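Local structure of periplasmic protein TorT (Vibrio parahaemolyticus, 3O1I) at residues D[180-185]-D[199-204]. The protein probably binds trimethylamine N-oxide in the periplasm and passes the signal to a partner sensor protein at the membrane. Residues are numbered along the deposited sequence; the frame is centred on the assembly and turned at random.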
ATOM      1  N   GLU D 180      -4.416  12.871 -11.925  1.00 59.62           N
ATOM      2  CA  GLU D 180      -4.419  11.734 -12.843  1.00 58.67           C
ATOM      3  C   GLU D 180      -5.691  11.519 -13.659  1.00 58.21           C
ATOM      4  O   GLU D 180      -5.621  11.193 -14.846  1.00 56.47           O
ATOM      5  CB  GLU D 180      -4.087  10.456 -12.086  1.00 59.17           C
ATOM      6  CG  GLU D 180      -2.643  10.386 -11.630  1.00 62.10           C
ATOM      7  CD  GLU D 180      -1.649  10.855 -12.701  1.00 62.68           C
ATOM      8  OE1 GLU D 180      -1.772  10.440 -13.879  1.00 60.50           O
ATOM      9  OE2 GLU D 180      -0.733  11.637 -12.350  1.00 62.75           O
ATOM     10  N   LEU D 181      -6.849  11.689 -13.028  1.00 58.16           N
ATOM     11  CA  LEU D 181      -8.123  11.512 -13.720  1.00 59.04           C
ATOM     12  C   LEU D 181      -8.308  12.624 -14.749  1.00 58.71           C
ATOM     13  O   LEU D 181      -8.910  12.417 -15.811  1.00 56.74           O
ATOM     14  CB  LEU D 181      -9.284  11.556 -12.723  1.00 61.59           C
ATOM     15  CG  LEU D 181      -9.158  10.726 -11.447  1.00 62.33           C
ATOM     16  CD1 LEU D 181     -10.451  10.839 -10.654  1.00 62.04           C
ATOM     17  CD2 LEU D 181      -8.863   9.274 -11.802  1.00 63.90           C
ATOM     18  N   GLN D 182      -7.797  13.809 -14.412  1.00 58.50           N
ATOM     19  CA  GLN D 182      -7.883  14.970 -15.296  1.00 57.85           C
ATOM     20  C   GLN D 182      -6.858  14.830 -16.423  1.00 56.50           C
ATOM     21  O   GLN D 182      -7.157  15.119 -17.583  1.00 53.67           O
ATOM     22  CB  GLN D 182      -7.623  16.267 -14.513  1.00 57.30           C
ATOM     23  CG  GLN D 182      -8.749  16.697 -13.574  1.00 55.85           C
ATOM     24  CD  GLN D 182     -10.082  16.875 -14.290  1.00 55.75           C
ATOM     25  OE1 GLN D 182     -10.153  17.486 -15.359  1.00 54.91           O
ATOM     26  NE2 GLN D 182     -11.149  16.350 -13.690  1.00 53.74           N
ATOM     27  N   ARG D 183      -5.653  14.378 -16.071  1.00 56.14           N
ATOM     28  CA  ARG D 183      -4.599  14.190 -17.063  1.00 55.92           C
ATOM     29  C   ARG D 183      -5.181  13.344 -18.166  1.00 55.24           C
ATOM     30  O   ARG D 183      -5.061  13.660 -19.350  1.00 54.14           O
ATOM     31  CB  ARG D 183      -3.387  13.465 -16.472  1.00 55.49           C
ATOM     32  CG  ARG D 183      -2.331  13.152 -17.524  1.00 56.82           C
ATOM     33  CD  ARG D 183      -1.148  12.377 -16.968  1.00 57.22           C
ATOM     34  NE  ARG D 183      -0.118  13.242 -16.397  1.00 59.71           N
ATOM     35  CZ  ARG D 183      -0.228  13.872 -15.234  1.00 59.94           C
ATOM     36  NH1 ARG D 183      -1.332  13.736 -14.511  1.00 62.51           N
ATOM     37  NH2 ARG D 183       0.766  14.624 -14.789  1.00 57.49           N
ATOM     38  N   ASN D 184      -5.812  12.252 -17.752  1.00 55.56           N
ATOM     39  CA  ASN D 184      -6.447  11.331 -18.676  1.00 55.73           C
ATOM     40  C   ASN D 184      -7.462  12.101 -19.530  1.00 53.64           C
ATOM     41  O   ASN D 184      -7.580  11.879 -20.733  1.00 51.39           O
ATOM     42  CB  ASN D 184      -7.133  10.210 -17.886  1.00 58.89           C
ATOM     43  CG  ASN D 184      -7.822   9.204 -18.781  1.00 61.96           C
ATOM     44  OD1 ASN D 184      -7.173   8.432 -19.492  1.00 65.68           O
ATOM     45  ND2 ASN D 184      -9.150   9.214 -18.758  1.00 63.70           N
ATOM     46  N   LEU D 185      -8.186  13.020 -18.900  1.00 52.45           N
ATOM     47  CA  LEU D 185      -9.170  13.816 -19.621  1.00 52.97           C
ATOM     48  C   LEU D 185      -8.527  14.791 -20.601  1.00 51.16           C
ATOM     49  O   LEU D 185      -9.081  15.096 -21.660  1.00 49.02           O
ATOM     50  CB  LEU D 185     -10.047  14.590 -18.640  1.00 56.39           C
ATOM     51  CG  LEU D 185     -11.174  13.788 -17.999  1.00 59.37           C
ATOM     52  CD1 LEU D 185     -12.096  14.737 -17.235  1.00 60.35           C
ATOM     53  CD2 LEU D 185     -11.950  13.056 -19.087  1.00 59.52           C
ATOM     54  N   VAL D 199     -10.509  25.001 -21.127  1.00 64.40           N
ATOM     55  CA  VAL D 199     -10.860  25.761 -19.938  1.00 63.32           C
ATOM     56  C   VAL D 199     -11.296  24.764 -18.881  1.00 61.15           C
ATOM     57  O   VAL D 199     -12.292  24.058 -19.054  1.00 59.76           O
ATOM     58  CB  VAL D 199     -11.998  26.773 -20.201  1.00 64.30           C
ATOM     59  CG1 VAL D 199     -11.482  27.887 -21.065  1.00 66.92           C
ATOM     60  CG2 VAL D 199     -13.171  26.103 -20.882  1.00 64.79           C
ATOM     61  N   GLY D 200     -10.532  24.685 -17.798  1.00 59.01           N
ATOM     62  CA  GLY D 200     -10.882  23.754 -16.747  1.00 58.39           C
ATOM     63  C   GLY D 200     -10.371  24.133 -15.373  1.00 57.13           C
ATOM     64  O   GLY D 200      -9.927  25.260 -15.155  1.00 58.53           O
ATOM     65  N   SER D 201     -10.430  23.181 -14.447  1.00 54.78           N
ATOM     66  CA  SER D 201      -9.982  23.402 -13.079  1.00 52.58           C
ATOM     67  C   SER D 201      -8.499  23.675 -13.007  1.00 51.21           C
ATOM     68  O   SER D 201      -7.759  23.420 -13.953  1.00 51.37           O
ATOM     69  CB  SER D 201     -10.282  22.177 -12.238  1.00 54.23           C
ATOM     70  OG  SER D 201      -9.683  21.032 -12.824  1.00 56.59           O
ATOM     71  N   ALA D 202      -8.045  24.188 -11.879  1.00 49.73           N
ATOM     72  CA  ALA D 202      -6.629  24.454 -11.768  1.00 50.50           C
ATOM     73  C   ALA D 202      -5.933  23.115 -11.904  1.00 50.71           C
ATOM     74  O   ALA D 202      -4.796  23.041 -12.367  1.00 52.26           O
ATOM     75  CB  ALA D 202      -6.302  25.090 -10.429  1.00 49.32           C
ATOM     76  N   VAL D 203      -6.632  22.060 -11.496  1.00 50.32           N
ATOM     77  CA  VAL D 203      -6.105  20.701 -11.564  1.00 48.41           C
ATOM     78  C   VAL D 203      -5.935  20.355 -13.042  1.00 45.87           C
ATOM     79  O   VAL D 203      -4.831  20.061 -13.502  1.00 44.36           O
ATOM     80  CB  VAL D 203      -7.082  19.689 -10.860  1.00 50.22           C
ATOM     81  CG1 VAL D 203      -6.654  18.239 -11.106  1.00 46.99           C
ATOM     82  CG2 VAL D 203      -7.111  19.972  -9.368  1.00 50.96           C
ATOM     83  N   ALA D 204      -7.029  20.413 -13.789  1.00 42.44           N
ATOM     84  CA  ALA D 204      -6.962  20.108 -15.205  1.00 44.15           C
ATOM     85  C   ALA D 204      -5.820  20.891 -15.866  1.00 46.05           C
ATOM     86  O   ALA D 204      -4.866  20.296 -16.381  1.00 46.03           O
ATOM     87  CB  ALA D 204      -8.285  20.438 -15.870  1.00 42.49           C
TER
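Among residues 180-185, Gln-182 makes the contact with the start of helix 202-214, where it meets Val-203 and Ala-204. Its aliphatic part supplies the apolar contact: CG lies 3.6 Å from Val-203 CG1, and the two side chains cross at about a right angle. The valine reaches this position because CG1 stands anti to its own backbone N (chi1 171°). Ala-204 is small enough for the backbones to draw near, its CA being 5.2 Å from Gln-182 CA, and its CB lies 3.5 Å from Gln-182 OE1, a van der Waals contact. The bend of the glutamine chain at chi2 (-57°) turns the amide so that its oxygen meets this methyl; Leu-142 of the neighbouring strand 137-142 touches both residues.

These helices belong to one of the two lobes of the type I periplasmic-binding fold, each built on a parallel sheet flanked by helices. Helix 179-192 links strands 167-172 and 197-200 in a beta-alpha-beta crossover, passing strand 137-142, which lies between them, and helix 202-214 starts directly after the second strand.

Ser-201 is the N-cap of helix 202-214: its short side chain brings OG 2.9 Å from Ala-204 N in a nearly straight bond (171°). First-turn N-H groups have no preceding turn to offer a carbonyl, and the hydroxyl takes that place; Asn-177, just ahead of helix 179-192, adds a weak bond to it. Gln-182 NE2 donates to the carbonyl O of Asp-176, so a long polar residue can sit buried here with its amide nitrogen satisfied.

Charge works on another face of helix 179-192. Arg-183 NH1 lies 3.1 Å from Glu-180 OE2, with the oxygen well out of the guanidinium plane, so the attraction is electrostatic; NE pairs with Glu-211 of helix 202-214, and NH2 with an acidic side chain of another protein's chain.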